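Uncharacterized protein (Uncultured organism, PDB 5IBZ) belongs to the putative cyclase family, may have arylformamidase-like activity, and binds acetylphosphate in the crystal. Local coordinates at residues R29-Y34 / L275-G280; H12-L17 / L271-G276. All coordinates share one frame; numbering follows the deposited sequence.

From the N terminus the chain first runs through a long loop that precedes helix 37-44. Its residues 12-17 pack against the last turn of helix 266-275, and this contact, interaction 2, closes a loop of 253 intervening residues. Further along, residues 29-34 meet the turn and strand start at 275-280 in interaction 1, closing 240. The two closures cross rather than nest: 29-34 lies inside the loop closed by interaction 2, and its partner runs on past 271-276, sharing Leu-275 and Gly-276. The centres of the two contacts lie about 12 Å apart. Together they tie the N-terminal loop to the helix end and to strand 278-281 of the mixed sheet.

Interaction 1. Residues R29-Y34 / L275-G280; sequences RGAANY and LGVYIG
Tyr-278 and Arg-29 meet through a hydroxyl and a backbone carbonyl: Tyr-278 OH donates to Arg-29 O at 2.7 Å. The hydroxyl comes from above the carbonyl plane, 48° out of it, while Ala-32 N approaches Arg-29 O from the opposite face, a longer bond of 3.3 Å within the 3-10 turn. Two donors, on opposite faces, therefore grip one carbonyl oxygen. The second bond across the contact runs between backbones, from Ala-31 N to Gly-276 O at 2.8 Å, and its N-H...O angle of 169° makes it nearly straight.

Small side chains fill the space beside these bonds. Ala-31 CB lies 3.7 Å from Val-277 CG2, and Ala-32 CB touches Tyr-278 CE1 at 3.8 Å. With CG anti to its carbonyl carbon (chi1 -64°), Tyr-278 carries its ring from the strand across to the 3-10 turn, where Arg-29 O sits at the ring edge. Gly-30 and Gly-276 come close, their CA atoms 4.5 Å apart; both have positive phi.

Farther out, the Arg-29 side chain folds back over its own turn: NH1 donates to Asn-33 OD1 at 2.9 Å, the acceptor lying close to the guanidinium plane, and Ala-32 CB lies over one guanidinium face. Asn-150 O accepts from Arg-29 NE, while Asp-27 binds the backbone N of both Arg-29 and Gly-30. Phe-155 meets the Tyr-278 ring edge-to-face.

Gly-276, the first residue beyond helix 266-275, turns the chain into strand 278-281, whose Tyr-278 and Gly-280 are hydrogen-bonded through the backbone to Val-245. The contact thus joins the N-terminal 3-10 turn to a helix-to-strand connection at the central mixed sheet of this cyclase-family fold.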
loop_
_atom_site.group_PDB
_atom_site.type_symbol
_atom_site.label_atom_id
_atom_site.label_comp_id
_atom_site.label_asym_id
_atom_site.label_seq_id
_atom_site.Cartn_x
_atom_site.Cartn_y
_atom_site.Cartn_z
ATOM N N ARG B 29 6.660 26.789 12.117
ATOM C CA ARG B 29 5.294 26.914 11.607
ATOM C C ARG B 29 5.131 27.925 10.477
ATOM O O ARG B 29 4.135 27.890 9.753
ATOM C CB ARG B 29 4.337 27.253 12.753
ATOM C CG ARG B 29 4.404 26.238 13.878
ATOM C CD ARG B 29 3.437 26.539 14.963
ATOM N NE ARG B 29 2.066 26.196 14.602
ATOM C CZ ARG B 29 1.079 27.062 14.399
ATOM N NH1 ARG B 29 1.273 28.379 14.456
ATOM N NH2 ARG B 29 -0.140 26.595 14.126
ATOM N N GLY B 30 6.062 28.854 10.330
ATOM C CA GLY B 30 5.977 29.802 9.227
ATOM C C GLY B 30 4.718 30.653 9.271
ATOM O O GLY B 30 4.279 31.113 10.342
ATOM N N ALA B 31 4.115 30.849 8.103
ATOM C CA ALA B 31 2.998 31.784 7.979
ATOM C C ALA B 31 1.735 31.295 8.672
ATOM O O ALA B 31 0.787 32.049 8.855
ATOM C CB ALA B 31 2.723 32.083 6.503
ATOM N N ALA B 32 1.724 30.044 9.105
ATOM C CA ALA B 32 0.638 29.603 9.975
ATOM C C ALA B 32 0.565 30.451 11.260
ATOM O O ALA B 32 -0.502 30.579 11.881
ATOM C CB ALA B 32 0.799 28.122 10.300
ATOM N N ASN B 33 1.672 31.071 11.651
ATOM C CA ASN B 33 1.651 31.944 12.816
ATOM C C ASN B 33 0.820 33.223 12.643
ATOM O O ASN B 33 0.517 33.910 13.629
ATOM C CB ASN B 33 3.082 32.302 13.204
ATOM C CG ASN B 33 3.860 31.104 13.713
ATOM O OD1 ASN B 33 3.370 30.317 14.531
ATOM N ND2 ASN B 33 5.073 30.934 13.200
ATOM N N TYR B 34 0.438 33.541 11.407
ATOM C CA TYR B 34 -0.480 34.639 11.153
ATOM C C TYR B 34 -1.915 34.293 11.593
ATOM O O TYR B 34 -2.720 35.198 11.774
ATOM C CB TYR B 34 -0.503 35.022 9.682
ATOM C CG TYR B 34 0.720 35.710 9.123
ATOM C CD1 TYR B 34 1.309 36.792 9.759
ATOM C CD2 TYR B 34 1.253 35.303 7.904
ATOM C CE1 TYR B 34 2.403 37.408 9.213
ATOM C CE2 TYR B 34 2.343 35.919 7.346
ATOM C CZ TYR B 34 2.914 36.975 7.989
ATOM O OH TYR B 34 4.006 37.593 7.409
ATOM N N LEU B 275 9.112 32.409 2.271
ATOM C CA LEU B 275 8.026 32.984 3.083
ATOM C C LEU B 275 7.438 32.057 4.150
ATOM O O LEU B 275 6.796 32.526 5.105
ATOM C CB LEU B 275 6.882 33.447 2.173
ATOM C CG LEU B 275 7.212 34.465 1.084
ATOM C CD1 LEU B 275 5.914 34.947 0.427
ATOM C CD2 LEU B 275 8.012 35.626 1.620
ATOM N N GLY B 276 7.627 30.751 3.992
ATOM C CA GLY B 276 6.990 29.800 4.881
ATOM C C GLY B 276 5.471 29.805 4.721
ATOM O O GLY B 276 4.725 29.563 5.674
ATOM N N VAL B 277 5.012 30.048 3.498
ATOM C CA VAL B 277 3.584 30.045 3.155
ATOM C C VAL B 277 3.200 28.690 2.554
ATOM O O VAL B 277 3.878 28.190 1.673
ATOM C CB VAL B 277 3.289 31.202 2.182
ATOM C CG1 VAL B 277 1.893 31.085 1.569
ATOM C CG2 VAL B 277 3.432 32.554 2.908
ATOM N N TYR B 278 2.116 28.103 3.051
ATOM C CA TYR B 278 1.681 26.780 2.647
ATOM C C TYR B 278 0.981 26.819 1.299
ATOM O O TYR B 278 0.375 27.823 0.919
ATOM C CB TYR B 278 0.749 26.187 3.730
ATOM C CG TYR B 278 1.495 25.988 5.023
ATOM C CD1 TYR B 278 1.698 27.052 5.895
ATOM C CD2 TYR B 278 2.049 24.767 5.356
ATOM C CE1 TYR B 278 2.425 26.900 7.053
ATOM C CE2 TYR B 278 2.765 24.597 6.518
ATOM C CZ TYR B 278 2.972 25.675 7.365
ATOM O OH TYR B 278 3.698 25.518 8.543
ATOM N N ILE B 279 1.106 25.709 0.577
ATOM C CA ILE B 279 0.521 25.555 -0.742
ATOM C C ILE B 279 -0.537 24.463 -0.735
ATOM O O ILE B 279 -0.279 23.327 -0.328
ATOM C CB ILE B 279 1.611 25.218 -1.793
ATOM C CG1 ILE B 279 2.567 26.409 -1.973
ATOM C CG2 ILE B 279 0.987 24.759 -3.091
ATOM C CD1 ILE B 279 3.689 26.176 -2.929
ATOM N N GLY B 280 -1.730 24.818 -1.210
ATOM C CA GLY B 280 -2.828 23.875 -1.349
ATOM C C GLY B 280 -3.117 23.598 -2.811
ATOM O O GLY B 280 -3.096 24.512 -3.640
#

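Interaction 2. Residues H12-L17 / L271-G276; sequences HPHEKL and LLRDLG
At the C-terminal end of helix 266-275, which closes in a wider pi-type turn, the N-terminal loop lays His-14 and Leu-17 against Asp-274 and its two neighbours. No direct hydrogen bond crosses between the segments. Instead, the edge of the His-14 imidazole points at the carboxylate: CD2 of His-14 stands 3.1 Å from OD1 of Asp-274, close to the ring plane, with ring and carboxylate planes 63° apart. CG of His-14 is anti to its backbone N (chi1 177°), which brings the ring alongside the helix.

On the helix, Arg-273 runs extended from CG to NE and then binds its neighbour, NH1 forming a 2.9 Å salt bridge to Asp-274 OD1. The same NH1 is 3.3 Å from His-14 CD2, with guanidinium and ring planes 69° apart. Tyr-122 makes a cation-pi contact with Arg-273, Ser-125 O accepts from its NE, and Asn-270 ND2 is bonded to Asp-274 OD2. On the loop side, ND1 of His-14 donates to Glu-15 OE2 at 3.1 Å, which helps to orient the ring, although the N-H meets OE2 from above the carboxylate plane.

Next to the polar cluster, Leu-17 CG packs on Leu-275 CD2 at 4.1 Å, beside helix 233-239. Water completes the join: one molecule donates to Leu-17 O at 2.9 Å and to Asp-274 OD2 at 3.2 Å, bridging loop carbonyl and helix carboxylate.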
loop_
_atom_site.group_PDB
_atom_site.type_symbol
_atom_site.label_atom_id
_atom_site.label_comp_id
_atom_site.label_asym_id
_atom_site.label_seq_id
_atom_site.Cartn_x
_atom_site.Cartn_y
_atom_site.Cartn_z
ATOM N N HIS B 12 12.437 35.335 -6.640
ATOM C CA HIS B 12 12.713 36.534 -5.854
ATOM C C HIS B 12 13.899 36.284 -4.931
ATOM O O HIS B 12 13.935 35.271 -4.229
ATOM C CB HIS B 12 11.475 36.952 -5.057
ATOM C CG HIS B 12 10.338 37.373 -5.932
ATOM N ND1 HIS B 12 10.256 38.632 -6.490
ATOM C CD2 HIS B 12 9.266 36.684 -6.395
ATOM C CE1 HIS B 12 9.169 38.708 -7.240
ATOM N NE2 HIS B 12 8.550 37.540 -7.198
ATOM N N PRO B 13 14.889 37.197 -4.944
ATOM C CA PRO B 13 16.041 36.934 -4.081
ATOM C C PRO B 13 15.644 36.822 -2.618
ATOM O O PRO B 13 14.919 37.663 -2.091
ATOM C CB PRO B 13 16.942 38.150 -4.311
ATOM C CG PRO B 13 16.541 38.683 -5.647
ATOM C CD PRO B 13 15.075 38.412 -5.763
ATOM N N HIS B 14 16.129 35.769 -1.981
ATOM C CA HIS B 14 15.860 35.528 -0.580
ATOM C C HIS B 14 16.064 36.760 0.290
ATOM O O HIS B 14 15.215 37.079 1.109
ATOM C CB HIS B 14 16.754 34.408 -0.051
ATOM C CG HIS B 14 16.572 34.154 1.410
ATOM N ND1 HIS B 14 17.360 34.744 2.376
ATOM C CD2 HIS B 14 15.670 33.396 2.072
ATOM C CE1 HIS B 14 16.961 34.346 3.569
ATOM N NE2 HIS B 14 15.936 33.526 3.411
ATOM N N GLU B 15 17.185 37.446 0.116
ATOM C CA GLU B 15 17.555 38.511 1.051
ATOM C C GLU B 15 16.583 39.683 0.959
ATOM O O GLU B 15 16.347 40.380 1.943
ATOM C CB GLU B 15 18.993 38.984 0.798
ATOM C CG GLU B 15 20.059 37.899 1.035
ATOM C CD GLU B 15 19.926 37.210 2.385
ATOM O OE1 GLU B 15 19.507 37.876 3.358
ATOM O OE2 GLU B 15 20.235 35.999 2.471
ATOM N N LYS B 16 16.005 39.891 -0.218
ATOM C CA LYS B 16 15.028 40.964 -0.382
ATOM C C LYS B 16 13.645 40.561 0.136
ATOM O O LYS B 16 12.857 41.428 0.528
ATOM C CB LYS B 16 14.924 41.377 -1.856
ATOM N N LEU B 17 13.342 39.261 0.146
ATOM C CA LEU B 17 11.976 38.829 0.440
ATOM C C LEU B 17 11.892 37.480 1.141
ATOM O O LEU B 17 11.772 36.434 0.501
ATOM C CB LEU B 17 11.165 38.772 -0.857
ATOM C CG LEU B 17 9.657 38.597 -0.714
ATOM C CD1 LEU B 17 9.022 39.815 -0.088
ATOM C CD2 LEU B 17 9.072 38.334 -2.081
ATOM N N LEU B 271 7.525 30.606 -2.029
ATOM C CA LEU B 271 6.494 30.474 -1.008
ATOM C C LEU B 271 6.920 29.554 0.128
ATOM O O LEU B 271 6.854 29.923 1.300
ATOM C CB LEU B 271 5.189 29.965 -1.600
ATOM C CG LEU B 271 4.465 30.947 -2.521
ATOM C CD1 LEU B 271 3.122 30.342 -2.943
ATOM C CD2 LEU B 271 4.270 32.323 -1.928
ATOM N N LEU B 272 7.363 28.347 -0.204
ATOM C CA LEU B 272 7.664 27.372 0.848
ATOM C C LEU B 272 8.915 27.708 1.643
ATOM O O LEU B 272 8.867 27.781 2.868
ATOM C CB LEU B 272 7.805 25.982 0.237
ATOM C CG LEU B 272 6.490 25.457 -0.376
ATOM C CD1 LEU B 272 6.768 24.196 -1.157
ATOM C CD2 LEU B 272 5.389 25.215 0.638
ATOM N N ARG B 273 10.024 27.928 0.948
ATOM C CA ARG B 273 11.286 28.227 1.618
ATOM C C ARG B 273 11.408 29.657 2.125
ATOM O O ARG B 273 11.778 29.868 3.277
ATOM C CB ARG B 273 12.463 27.932 0.690
ATOM C CG ARG B 273 13.800 28.315 1.281
ATOM C CD ARG B 273 14.856 28.230 0.242
ATOM N NE ARG B 273 16.197 28.365 0.770
ATOM C CZ ARG B 273 16.890 29.492 0.841
ATOM N NH1 ARG B 273 16.347 30.648 0.473
ATOM N NH2 ARG B 273 18.138 29.471 1.307
ATOM N N ASP B 274 11.155 30.643 1.272
ATOM C CA ASP B 274 11.466 32.005 1.661
ATOM C C ASP B 274 10.392 32.582 2.602
ATOM O O ASP B 274 10.734 33.207 3.612
ATOM C CB ASP B 274 11.638 32.882 0.414
ATOM C CG ASP B 274 12.819 32.456 -0.447
ATOM O OD1 ASP B 274 13.804 31.953 0.113
ATOM O OD2 ASP B 274 12.762 32.625 -1.683
ATOM N N LEU B 275 9.112 32.409 2.271
ATOM C CA LEU B 275 8.026 32.984 3.083
ATOM C C LEU B 275 7.438 32.057 4.150
ATOM O O LEU B 275 6.796 32.526 5.105
ATOM C CB LEU B 275 6.882 33.447 2.173
ATOM C CG LEU B 275 7.212 34.465 1.084
ATOM C CD1 LEU B 275 5.914 34.947 0.427
ATOM C CD2 LEU B 275 8.012 35.626 1.620
ATOM N N GLY B 276 7.627 30.751 3.992
ATOM C CA GLY B 276 6.990 29.800 4.881
ATOM C C GLY B 276 5.471 29.805 4.721
ATOM O O GLY B 276 4.725 29.563 5.674
HETATM O O HOH W 1 11.047 35.262 -2.099
#